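WlaRA, TDP-fucose-3,4-ketoisomerase (Campylobacter jejuni subsp. jejuni 81116, PDB 5TPV) is a ketoisomerase of the cupin superfamily, a small jelly-roll protein that forms a two-chain assembly with bound thymidine-5'-diphosphate. Local coordinates at residues C27-K32 / E55-A60; G63-L68 / C104-L109. All coordinates share one frame; numbering follows the deposited sequence. Where two conformers were deposited one is given.

Interaction 1 (C27-K32 / E55-A60); sequences CPFEIK and EFIFIA
The ring of Phe29 reaches from the loop 27-32 onto the start of strand 56-60 and meets three consecutive residues there. Its CZ lies 3.8 Å from the backbone N of Ile57, which comes in at the ring edge, near the ring plane. CE2 sits equally close to the backbone N of Phe56, approached obliquely. At CD2 the partner is Glu55 CB, 3.8 Å away. With CG between its backbone N and carbonyl carbon (chi1 49°), the ring is carried out over the start of the strand. The side chains of Phe29 and Glu55 run past each other in opposite directions, ring and carboxylate planes 74° apart, while the carboxylate's OE1 is hydrogen-bonded to Tyr88 OH. On one face of the same ring lies Cys27 SG, 3.2 Å above the plane and offset toward the rim; a weak bond from Phe29 N also reaches this sulfur. Ile57 fills the other end of the contact. Its CG1 packs against Phe29 CZ at 4.0 Å, and its CD1 end meets the Pro28 ring at CD (3.9 Å) and comes as close to Cys27 SG. No hydrogen bond joins the two segments. The loop connects strands 16-21 and 33-38, the outermost two of the six-stranded sheet within this chain, and so passes against inner strand 56-62 of the cupin jelly-roll.

Interaction 2 (G63-L68 / C104-L109); sequences GSCEIL and CILLVL
Cys104 and the turn at Gly63 and Ser64 form the close end of the contact. Gly63 has a positive phi (61°) and no side chain, and its CA comes within 4.1 Å of Cys104 CA. The sulfur of Cys104, swung anti to its backbone N (chi1 -173°), lies 3.7 Å from Ser64 O and 4.1 Å from Cys65 CB. Next along, Cys65 SG meets Leu106 CD1 at 4.2 Å, the last touch before the strands part. Both cysteines, like Leu106, are buried. The looser side is that of the Ser64 side chain: although the carbonyl of this partly exposed residue belongs to the tight part, its side chain leaves the backbone away from segment 104-109 and stays 6.0 Å off. Beyond the Cys65-Leu106 pair the two strands diverge and their side chains no longer meet. No hydrogen bond crosses between the segments, which belong to different sheets. Strand 65-70 runs between strands 75-80 and 94-98, whereas strand 105-110 has 56-62 and 33-38 as neighbours; Met97 of strand 94-98 also packs on Leu106, and Phe40 on Cys104.

Overall arrangement
Interactions 1 and 2 have centres 13 Å apart and follow one another along the chain, the first closing before the second opens. They meet in the six-stranded antiparallel sheet, where strands 56-62 and 105-110 are neighbours: Ile57 N to Leu109 O (2.9 Å) and Ile59 O to Leu107 N (2.8 Å) are probable hydrogen bonds. Interaction 1 lays the loop before strand 33-38 over this sheet; interaction 2 joins the sheet to strand 65-70 of the five-stranded one, soon after the chain leaves strand 56-62. Together they link a loop and both sheets of the cupin jelly-roll, and residues of both also touch the second subunit.

Interaction 1 (C27-K32 / E55-A60)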
# COMPACT_ATOMS: atom_id res chain seq x y z
N CYS B 27 2.57 -11.82 0.69
CA CYS B 27 2.54 -11.29 2.04
C CYS B 27 2.05 -12.41 2.94
O CYS B 27 1.10 -13.08 2.55
CB CYS B 27 1.54 -10.14 2.16
SG CYS B 27 1.30 -9.44 3.79
N PRO B 28 2.70 -12.62 4.11
CA PRO B 28 2.38 -13.80 4.91
C PRO B 28 1.41 -13.48 6.00
O PRO B 28 0.97 -14.37 6.70
CB PRO B 28 3.74 -14.21 5.51
CG PRO B 28 4.45 -12.94 5.65
CD PRO B 28 4.07 -12.15 4.41
N PHE B 29 1.04 -12.23 6.13
CA PHE B 29 0.12 -11.82 7.20
C PHE B 29 -1.16 -11.19 6.65
O PHE B 29 -1.29 -10.94 5.45
CB PHE B 29 0.84 -10.90 8.20
CG PHE B 29 1.62 -9.74 7.60
CD1 PHE B 29 0.97 -8.65 7.02
CD2 PHE B 29 3.00 -9.74 7.64
CE1 PHE B 29 1.68 -7.59 6.50
CE2 PHE B 29 3.72 -8.65 7.14
CZ PHE B 29 3.06 -7.59 6.56
N GLU B 30 -2.11 -10.99 7.54
CA GLU B 30 -3.30 -10.26 7.28
C GLU B 30 -2.96 -8.75 7.31
O GLU B 30 -2.53 -8.27 8.36
CB GLU B 30 -4.30 -10.50 8.41
CG GLU B 30 -5.54 -11.28 8.05
CD GLU B 30 -6.36 -10.66 6.94
OE1 GLU B 30 -7.07 -9.64 7.13
OE2 GLU B 30 -6.25 -11.27 5.87
N ILE B 31 -3.13 -8.05 6.18
CA ILE B 31 -2.94 -6.60 6.12
C ILE B 31 -4.11 -5.90 6.79
O ILE B 31 -5.23 -6.31 6.65
CB ILE B 31 -2.82 -6.07 4.70
CG1 ILE B 31 -1.63 -6.78 4.07
CG2 ILE B 31 -2.67 -4.55 4.67
CD1 ILE B 31 -1.49 -6.65 2.55
N LYS B 32 -3.78 -4.90 7.59
CA LYS B 32 -4.70 -4.00 8.29
C LYS B 32 -4.35 -2.48 8.10
O LYS B 32 -5.19 -1.59 8.30
CB LYS B 32 -4.51 -4.31 9.77
CG LYS B 32 -5.70 -4.70 10.62
CD LYS B 32 -5.74 -6.20 10.87
CE LYS B 32 -6.41 -6.50 12.21
NZ LYS B 32 -7.53 -5.58 12.61
N GLU B 55 4.37 -7.16 12.41
CA GLU B 55 5.24 -7.53 11.33
C GLU B 55 5.10 -6.53 10.15
O GLU B 55 4.12 -5.78 10.06
CB GLU B 55 4.83 -8.94 10.89
CG GLU B 55 5.08 -10.03 11.92
CD GLU B 55 4.37 -11.32 11.55
OE1 GLU B 55 4.75 -12.00 10.55
OE2 GLU B 55 3.40 -11.63 12.27
N PHE B 56 6.09 -6.54 9.28
CA PHE B 56 6.26 -5.51 8.25
C PHE B 56 6.73 -6.16 6.96
O PHE B 56 7.47 -7.13 7.02
CB PHE B 56 7.28 -4.45 8.63
CG PHE B 56 6.84 -3.65 9.79
CD1 PHE B 56 5.88 -2.68 9.65
CD2 PHE B 56 7.37 -3.88 11.06
CE1 PHE B 56 5.38 -1.96 10.72
CE2 PHE B 56 6.90 -3.16 12.16
CZ PHE B 56 5.90 -2.23 12.00
N ILE B 57 6.25 -5.65 5.83
CA ILE B 57 7.03 -5.69 4.57
C ILE B 57 7.36 -4.29 4.04
O ILE B 57 6.50 -3.44 3.92
CB ILE B 57 6.22 -6.45 3.52
CG1 ILE B 57 6.08 -7.90 3.92
CG2 ILE B 57 6.92 -6.50 2.16
CD1 ILE B 57 5.07 -8.63 3.08
N PHE B 58 8.61 -4.07 3.70
CA PHE B 58 9.15 -2.79 3.25
C PHE B 58 9.44 -2.96 1.75
O PHE B 58 10.09 -3.92 1.33
CB PHE B 58 10.50 -2.47 3.95
CG PHE B 58 10.40 -2.33 5.45
CD1 PHE B 58 9.99 -1.15 6.01
CD2 PHE B 58 10.68 -3.40 6.29
CE1 PHE B 58 9.84 -1.03 7.39
CE2 PHE B 58 10.55 -3.30 7.66
CZ PHE B 58 10.13 -2.10 8.21
N ILE B 59 9.01 -1.99 0.96
CA ILE B 59 9.18 -2.01 -0.49
C ILE B 59 9.58 -0.61 -0.94
O ILE B 59 8.91 0.37 -0.56
CB ILE B 59 7.83 -2.39 -1.13
CG1 ILE B 59 7.28 -3.68 -0.56
CG2 ILE B 59 7.90 -2.50 -2.65
CD1 ILE B 59 5.83 -3.91 -0.90
N ALA B 60 10.67 -0.53 -1.70
CA ALA B 60 11.00 0.68 -2.40
C ALA B 60 10.24 0.72 -3.72
O ALA B 60 10.68 0.12 -4.68
CB ALA B 60 12.50 0.76 -2.63

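Interaction 2 (G63-L68 / C104-L109)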
# COMPACT_ATOMS: atom_id res chain seq x y z
N GLY B 63 12.92 4.61 -6.48
CA GLY B 63 14.25 4.83 -5.93
C GLY B 63 14.79 3.69 -5.08
O GLY B 63 14.51 2.51 -5.27
N SER B 64 15.56 4.07 -4.09
CA SER B 64 16.27 3.09 -3.28
C SER B 64 16.54 3.66 -1.90
O SER B 64 16.60 4.87 -1.69
CB SER B 64 17.61 2.70 -3.92
OG SER B 64 18.41 3.85 -4.10
N CYS B 65 16.69 2.76 -0.96
CA CYS B 65 17.15 3.15 0.36
C CYS B 65 17.83 1.91 0.96
O CYS B 65 17.84 0.84 0.31
CB CYS B 65 15.95 3.62 1.19
SG CYS B 65 14.74 2.30 1.51
N GLU B 66 18.39 2.07 2.17
CA GLU B 66 19.10 1.02 2.88
C GLU B 66 18.40 0.86 4.21
O GLU B 66 17.99 1.82 4.86
CB GLU B 66 20.57 1.42 3.12
CG GLU B 66 21.51 0.26 3.30
CD GLU B 66 22.97 0.69 3.43
OE1 GLU B 66 23.64 0.21 4.38
OE2 GLU B 66 23.42 1.53 2.63
N ILE B 67 18.25 -0.38 4.63
CA ILE B 67 17.76 -0.66 5.96
C ILE B 67 18.72 -1.49 6.81
O ILE B 67 19.27 -2.50 6.33
CB ILE B 67 16.39 -1.32 5.90
CG1 ILE B 67 15.90 -1.68 7.28
CG2 ILE B 67 16.43 -2.57 5.06
CD1 ILE B 67 14.41 -1.84 7.33
N LEU B 68 18.87 -1.12 8.07
CA LEU B 68 19.62 -1.94 9.03
C LEU B 68 18.59 -2.52 9.96
O LEU B 68 17.72 -1.77 10.43
CB LEU B 68 20.67 -1.14 9.78
CG LEU B 68 21.30 -1.64 11.08
CD1 LEU B 68 22.36 -0.62 11.51
CD2 LEU B 68 20.25 -1.72 12.21
N CYS B 104 13.02 8.44 -3.68
CA CYS B 104 12.59 7.24 -2.99
C CYS B 104 11.13 7.38 -2.55
O CYS B 104 10.72 8.39 -2.02
CB CYS B 104 13.43 6.90 -1.77
SG CYS B 104 12.95 5.26 -1.11
N ILE B 105 10.34 6.37 -2.82
CA ILE B 105 9.04 6.19 -2.15
C ILE B 105 9.06 4.85 -1.46
O ILE B 105 9.23 3.81 -2.10
CB ILE B 105 7.86 6.19 -3.13
CG1 ILE B 105 7.82 7.54 -3.87
CG2 ILE B 105 6.52 5.91 -2.44
CD1 ILE B 105 7.01 7.45 -5.17
N LEU B 106 8.86 4.88 -0.15
CA LEU B 106 8.94 3.66 0.65
C LEU B 106 7.54 3.29 1.03
O LEU B 106 6.88 4.09 1.66
CB LEU B 106 9.74 3.89 1.94
CG LEU B 106 9.82 2.65 2.84
CD1 LEU B 106 10.68 1.58 2.25
CD2 LEU B 106 10.40 3.08 4.20
N LEU B 107 7.12 2.09 0.64
CA LEU B 107 5.85 1.55 1.07
C LEU B 107 6.06 0.43 2.11
O LEU B 107 6.86 -0.50 1.90
CB LEU B 107 5.13 1.00 -0.13
CG LEU B 107 3.80 0.26 0.04
CD1 LEU B 107 2.72 1.17 0.55
CD2 LEU B 107 3.34 -0.44 -1.24
N VAL B 108 5.20 0.46 3.11
CA VAL B 108 5.17 -0.50 4.20
C VAL B 108 3.80 -1.10 4.42
O VAL B 108 2.79 -0.44 4.53
CB VAL B 108 5.65 0.20 5.50
CG1 VAL B 108 5.96 -0.84 6.58
CG2 VAL B 108 6.90 1.00 5.19
N LEU B 109 3.78 -2.43 4.51
CA LEU B 109 2.58 -3.17 4.87
C LEU B 109 2.77 -3.74 6.28
O LEU B 109 3.87 -4.21 6.63
CB LEU B 109 2.41 -4.34 3.91
CG LEU B 109 2.84 -4.10 2.44
CD1 LEU B 109 2.75 -5.34 1.62
CD2 LEU B 109 2.01 -3.03 1.76